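YkuI protein (Bacillus subtilis, PDB 2BAS) binds the second messenger cyclic di-GMP through its EAL domain and is probably a cyclic-di-GMP-specific phosphodiesterase. Local coordinates at residues Y337-N349 with P361-L375. Numbering follows the deposited sequence.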
loop_
_atom_site.group_PDB
_atom_site.type_symbol
_atom_site.label_atom_id
_atom_site.label_comp_id
_atom_site.label_asym_id
_atom_site.label_seq_id
_atom_site.Cartn_x
_atom_site.Cartn_y
_atom_site.Cartn_z
ATOM N N TYR A 337 1.862 21.515 18.903
ATOM C CA TYR A 337 2.797 22.403 18.194
ATOM C C TYR A 337 2.084 23.139 17.044
ATOM O O TYR A 337 0.995 22.724 16.628
ATOM C CB TYR A 337 4.009 21.615 17.653
ATOM C CG TYR A 337 3.671 20.555 16.614
ATOM C CD1 TYR A 337 3.834 20.794 15.248
ATOM C CD2 TYR A 337 3.175 19.328 17.003
ATOM C CE1 TYR A 337 3.506 19.805 14.301
ATOM C CE2 TYR A 337 2.844 18.353 16.088
ATOM C CZ TYR A 337 3.009 18.581 14.744
ATOM O OH TYR A 337 2.662 17.561 13.880
HETATM N N MSE A 338 2.713 24.203 16.524
HETATM C CA MSE A 338 2.178 25.026 15.426
HETATM C C MSE A 338 3.120 25.139 14.227
HETATM O O MSE A 338 4.338 25.205 14.403
HETATM C CB MSE A 338 1.885 26.448 15.919
HETATM C CG MSE A 338 0.557 26.650 16.616
HETATM SE SE MSE A 338 0.508 28.319 17.676
HETATM C CE MSE A 338 0.990 29.709 16.280
ATOM N N CYS A 339 2.551 25.217 13.021
ATOM C CA CYS A 339 3.321 25.358 11.776
ATOM C C CYS A 339 2.714 26.417 10.851
ATOM O O CYS A 339 1.522 26.717 10.968
ATOM C CB CYS A 339 3.326 24.034 10.999
ATOM S SG CYS A 339 4.008 22.590 11.832
ATOM N N ASP A 340 3.515 26.933 9.908
ATOM C CA ASP A 340 3.048 27.912 8.895
ATOM C C ASP A 340 2.597 27.237 7.576
ATOM O O ASP A 340 2.638 26.011 7.480
ATOM C CB ASP A 340 4.078 29.043 8.654
ATOM C CG ASP A 340 5.317 28.598 7.854
ATOM O OD1 ASP A 340 5.386 27.430 7.396
ATOM O OD2 ASP A 340 6.236 29.442 7.672
ATOM N N GLU A 341 2.197 28.025 6.573
ATOM C CA GLU A 341 1.646 27.459 5.332
ATOM C C GLU A 341 2.546 26.403 4.675
ATOM O O GLU A 341 2.055 25.484 4.030
ATOM C CB GLU A 341 1.323 28.527 4.269
ATOM C CG GLU A 341 1.337 29.973 4.699
ATOM C CD GLU A 341 2.665 30.646 4.387
ATOM O OE1 GLU A 341 3.729 30.063 4.718
ATOM O OE2 GLU A 341 2.653 31.760 3.806
ATOM N N GLU A 342 3.858 26.542 4.839
ATOM C CA GLU A 342 4.811 25.671 4.154
ATOM C C GLU A 342 5.352 24.503 4.995
ATOM O O GLU A 342 6.246 23.786 4.560
ATOM C CB GLU A 342 5.940 26.510 3.533
ATOM C CG GLU A 342 5.410 27.529 2.526
ATOM C CD GLU A 342 6.483 28.183 1.676
ATOM O OE1 GLU A 342 7.335 27.451 1.122
ATOM O OE2 GLU A 342 6.455 29.430 1.531
ATOM N N GLY A 343 4.803 24.303 6.189
ATOM C CA GLY A 343 5.216 23.199 7.029
ATOM C C GLY A 343 6.295 23.513 8.045
ATOM O O GLY A 343 6.723 22.619 8.782
ATOM N N ASP A 344 6.744 24.768 8.094
ATOM C CA ASP A 344 7.744 25.181 9.071
ATOM C C ASP A 344 7.121 25.306 10.458
ATOM O O ASP A 344 6.170 26.049 10.653
ATOM C CB ASP A 344 8.394 26.501 8.677
ATOM C CG ASP A 344 9.372 26.361 7.513
ATOM O OD1 ASP A 344 9.850 25.232 7.270
ATOM O OD2 ASP A 344 9.684 27.396 6.856
ATOM N N GLN A 345 7.677 24.585 11.422
ATOM C CA GLN A 345 7.197 24.638 12.786
ATOM C C GLN A 345 7.521 26.002 13.410
ATOM O O GLN A 345 8.683 26.398 13.458
ATOM C CB GLN A 345 7.803 23.491 13.588
ATOM C CG GLN A 345 7.051 23.193 14.849
ATOM C CD GLN A 345 7.320 21.812 15.409
ATOM O OE1 GLN A 345 7.423 20.836 14.676
ATOM N NE2 GLN A 345 7.394 21.721 16.721
ATOM N N LEU A 346 6.487 26.720 13.858
ATOM C CA LEU A 346 6.627 28.072 14.437
ATOM C C LEU A 346 6.966 28.083 15.936
ATOM O O LEU A 346 7.308 29.125 16.489
ATOM C CB LEU A 346 5.336 28.880 14.222
ATOM C CG LEU A 346 4.850 29.250 12.812
ATOM C CD1 LEU A 346 3.371 29.698 12.797
ATOM C CD2 LEU A 346 5.746 30.304 12.159
ATOM N N THR A 347 6.851 26.926 16.581
ATOM C CA THR A 347 7.043 26.782 18.023
ATOM C C THR A 347 7.882 25.548 18.326
ATOM O O THR A 347 8.030 24.675 17.480
ATOM C CB THR A 347 5.697 26.486 18.725
ATOM O OG1 THR A 347 5.123 25.297 18.159
ATOM C CG2 THR A 347 4.720 27.636 18.600
ATOM N N GLY A 348 8.401 25.448 19.546
ATOM C CA GLY A 348 8.926 24.173 20.011
ATOM C C GLY A 348 7.725 23.259 20.212
ATOM O O GLY A 348 6.600 23.622 19.844
ATOM N N ASN A 349 7.951 22.076 20.784
ATOM C CA ASN A 349 6.856 21.178 21.127
ATOM C C ASN A 349 6.561 21.288 22.606
ATOM O O ASN A 349 7.465 21.593 23.397
ATOM C CB ASN A 349 7.233 19.714 20.866
ATOM C CG ASN A 349 7.077 19.302 19.423
ATOM O OD1 ASN A 349 6.589 20.057 18.590
ATOM N ND2 ASN A 349 7.499 18.089 19.119
ATOM N N PRO A 361 12.135 23.018 22.913
ATOM C CA PRO A 361 12.428 24.110 21.977
ATOM C C PRO A 361 13.100 23.668 20.676
ATOM O O PRO A 361 12.891 24.296 19.640
ATOM C CB PRO A 361 13.395 25.003 22.770
ATOM C CG PRO A 361 13.985 24.098 23.811
ATOM C CD PRO A 361 12.844 23.203 24.195
ATOM N N GLU A 362 13.899 22.602 20.736
ATOM C CA GLU A 362 14.656 22.113 19.574
ATOM C C GLU A 362 13.794 21.798 18.337
ATOM O O GLU A 362 14.282 21.826 17.213
ATOM C CB GLU A 362 15.536 20.906 19.952
ATOM C CG GLU A 362 14.785 19.608 20.339
ATOM C CD GLU A 362 14.399 19.509 21.829
ATOM O OE1 GLU A 362 14.281 20.552 22.513
ATOM O OE2 GLU A 362 14.210 18.369 22.312
ATOM N N TYR A 363 12.513 21.525 18.548
ATOM C CA TYR A 363 11.611 21.205 17.447
ATOM C C TYR A 363 11.242 22.390 16.571
ATOM O O TYR A 363 10.595 22.213 15.534
ATOM C CB TYR A 363 10.340 20.541 17.969
ATOM C CG TYR A 363 10.552 19.111 18.375
ATOM C CD1 TYR A 363 10.947 18.794 19.668
ATOM C CD2 TYR A 363 10.375 18.072 17.462
ATOM C CE1 TYR A 363 11.149 17.486 20.052
ATOM C CE2 TYR A 363 10.584 16.752 17.838
ATOM C CZ TYR A 363 10.968 16.474 19.138
ATOM O OH TYR A 363 11.171 15.186 19.546
ATOM N N ALA A 364 11.627 23.592 16.989
ATOM C CA ALA A 364 11.353 24.782 16.194
ATOM C C ALA A 364 12.236 24.815 14.953
ATOM O O ALA A 364 13.430 24.510 15.017
ATOM C CB ALA A 364 11.540 26.044 17.026
ATOM N N GLU A 365 11.644 25.194 13.825
ATOM C CA GLU A 365 12.365 25.300 12.548
ATOM C C GLU A 365 12.447 23.983 11.755
ATOM O O GLU A 365 12.897 23.981 10.610
ATOM C CB GLU A 365 13.757 25.912 12.743
ATOM C CG GLU A 365 13.760 27.413 13.076
ATOM C CD GLU A 365 15.124 27.905 13.531
ATOM O OE1 GLU A 365 15.867 27.114 14.153
ATOM O OE2 GLU A 365 15.456 29.085 13.281
ATOM N N LYS A 366 12.012 22.876 12.358
ATOM C CA LYS A 366 11.874 21.608 11.642
ATOM C C LYS A 366 10.761 21.757 10.607
ATOM O O LYS A 366 9.839 22.550 10.803
ATOM C CB LYS A 366 11.520 20.463 12.598
ATOM C CG LYS A 366 12.673 19.841 13.373
ATOM C CD LYS A 366 12.077 18.801 14.335
ATOM C CE LYS A 366 13.088 18.264 15.351
ATOM N NZ LYS A 366 14.050 17.311 14.747
ATOM N N ASN A 367 10.847 20.988 9.517
ATOM C CA ASN A 367 9.859 21.056 8.443
ATOM C C ASN A 367 9.096 19.759 8.245
ATOM O O ASN A 367 9.697 18.715 8.134
ATOM C CB ASN A 367 10.512 21.473 7.135
ATOM C CG ASN A 367 9.491 21.744 6.055
ATOM O OD1 ASN A 367 8.951 20.827 5.421
ATOM N ND2 ASN A 367 9.203 23.011 5.852
ATOM N N TRP A 368 7.777 19.822 8.161
ATOM C CA TRP A 368 6.983 18.587 8.099
ATOM C C TRP A 368 6.301 18.313 6.772
ATOM O O TRP A 368 5.462 17.411 6.679
ATOM C CB TRP A 368 5.937 18.557 9.214
ATOM C CG TRP A 368 6.585 18.639 10.539
ATOM C CD1 TRP A 368 6.531 19.677 11.412
ATOM C CD2 TRP A 368 7.451 17.653 11.128
ATOM N NE1 TRP A 368 7.287 19.390 12.523
ATOM C CE2 TRP A 368 7.853 18.150 12.375
ATOM C CE3 TRP A 368 7.888 16.379 10.733
ATOM C CZ2 TRP A 368 8.692 17.427 13.235
ATOM C CZ3 TRP A 368 8.719 15.665 11.579
ATOM C CH2 TRP A 368 9.127 16.197 12.813
ATOM N N SER A 369 6.681 19.054 5.747
ATOM C CA SER A 369 5.950 18.999 4.496
ATOM C C SER A 369 6.053 17.691 3.717
ATOM O O SER A 369 5.244 17.447 2.815
ATOM C CB SER A 369 6.306 20.196 3.619
ATOM O OG SER A 369 5.582 21.306 4.103
ATOM N N TRP A 370 7.040 16.870 4.087
ATOM C CA TRP A 370 7.301 15.581 3.452
ATOM C C TRP A 370 6.328 14.508 3.953
ATOM O O TRP A 370 6.136 13.496 3.276
ATOM C CB TRP A 370 8.749 15.166 3.695
ATOM C CG TRP A 370 9.092 15.281 5.144
ATOM C CD1 TRP A 370 9.517 16.400 5.797
ATOM C CD2 TRP A 370 8.975 14.250 6.137
ATOM N NE1 TRP A 370 9.679 16.129 7.131
ATOM C CE2 TRP A 370 9.362 14.818 7.367
ATOM C CE3 TRP A 370 8.588 12.901 6.102
ATOM C CZ2 TRP A 370 9.381 14.079 8.563
ATOM C CZ3 TRP A 370 8.590 12.168 7.292
ATOM C CH2 TRP A 370 8.989 12.758 8.503
ATOM N N ARG A 371 5.715 14.730 5.117
ATOM C CA ARG A 371 4.717 13.800 5.672
ATOM C C ARG A 371 3.488 13.661 4.765
ATOM O O ARG A 371 2.964 14.658 4.254
ATOM C CB ARG A 371 4.252 14.245 7.065
ATOM C CG ARG A 371 5.205 13.908 8.210
ATOM C CD ARG A 371 4.738 14.447 9.550
ATOM N NE ARG A 371 3.623 13.658 10.082
ATOM C CZ ARG A 371 3.042 13.854 11.271
ATOM N NH1 ARG A 371 3.465 14.823 12.086
ATOM N NH2 ARG A 371 2.032 13.079 11.651
ATOM N N PRO A 372 3.018 12.427 4.554
ATOM C CA PRO A 372 1.836 12.239 3.712
ATOM C C PRO A 372 0.656 13.038 4.236
ATOM O O PRO A 372 0.415 13.043 5.460
ATOM C CB PRO A 372 1.535 10.743 3.862
ATOM C CG PRO A 372 2.842 10.127 4.253
ATOM C CD PRO A 372 3.548 11.147 5.069
ATOM N N TYR A 373 -0.063 13.698 3.325
ATOM C CA TYR A 373 -1.271 14.441 3.645
ATOM C C TYR A 373 -1.037 15.850 4.215
ATOM O O TYR A 373 -2.000 16.604 4.429
ATOM C CB TYR A 373 -2.104 13.680 4.687
ATOM C CG TYR A 373 -2.565 12.293 4.311
ATOM C CD1 TYR A 373 -3.109 12.029 3.056
ATOM C CD2 TYR A 373 -2.497 11.249 5.239
ATOM C CE1 TYR A 373 -3.538 10.755 2.713
ATOM C CE2 TYR A 373 -2.928 9.971 4.909
ATOM C CZ TYR A 373 -3.455 9.735 3.646
ATOM O OH TYR A 373 -3.897 8.470 3.312
ATOM N N PHE A 374 0.211 16.209 4.497
ATOM C CA PHE A 374 0.453 17.451 5.213
ATOM C C PHE A 374 0.018 18.724 4.447
ATOM O O PHE A 374 -0.699 19.565 4.995
ATOM C CB PHE A 374 1.905 17.546 5.704
ATOM C CG PHE A 374 2.157 18.732 6.590
ATOM C CD1 PHE A 374 2.115 18.608 7.967
ATOM C CD2 PHE A 374 2.421 19.984 6.039
ATOM C CE1 PHE A 374 2.330 19.707 8.794
ATOM C CE2 PHE A 374 2.642 21.089 6.856
ATOM C CZ PHE A 374 2.592 20.944 8.238
ATOM N N LEU A 375 0.452 18.853 3.199
ATOM C CA LEU A 375 0.117 20.022 2.386
ATOM C C LEU A 375 -1.347 19.968 1.931
ATOM O O LEU A 375 -1.990 21.005 1.724
ATOM C CB LEU A 375 1.078 20.140 1.179
ATOM C CG LEU A 375 2.555 20.480 1.463
ATOM C CD1 LEU A 375 3.412 20.485 0.209
ATOM C CD2 LEU A 375 2.718 21.823 2.186
#
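Q345 swings its side chain out from the backbone with CG opposite the N (chi1 -161°) and, extended beyond, reaches over to W368, whose CG lies beside its own N and turns the indole edge to meet it. The two lie in the C-terminal domain, where 337-349 links adjacent strands of a six-stranded antiparallel sheet and 361-375 runs alongside from an outermost strand to helix 374-384. W368 NE1 gives Q345 OE1 an almost straight bond of 2.6 Å, in the plane of both groups. Q345 NE2 bonds T347 O and, weakly, N349 OD1, tying the amide to its own loop as well. Cutting the Q345 side chain back to an alanine would remove the amide and is likely to leave the indole NE1 without its acceptor and a gap beside Y363. N349 ND2 sits 3.2 Å above the centre of the Y363 ring, the amide plane 18° from it; at the far end of that ring, OH bonds E397. The backbones meet through a single bridge between D344 and N367: Q345 N donates to K366 O at 3.0 Å, and W368 N to G343 O; beyond it E365 N donates to Q345 O. The type I turn D340-G343 is braced by D340 OD1, met from opposite faces by the amides of E342 and D344. G343 leaves room for the F374 ring and for S369 OG, which donates to E342 O at 2.6 Å. C339 SG touches the edges of both W368 and F374, 3.9 Å from W368 CD1. K366 NZ forms salt bridges with E49 and E50 of the second subunit, so the same loop also takes part in the dimer. N367 OD1 accepts from S369 N in an Asx turn, while its ND2 bonds D344 OD1 at 2.7 Å, the amide and carboxylate planes 82° apart.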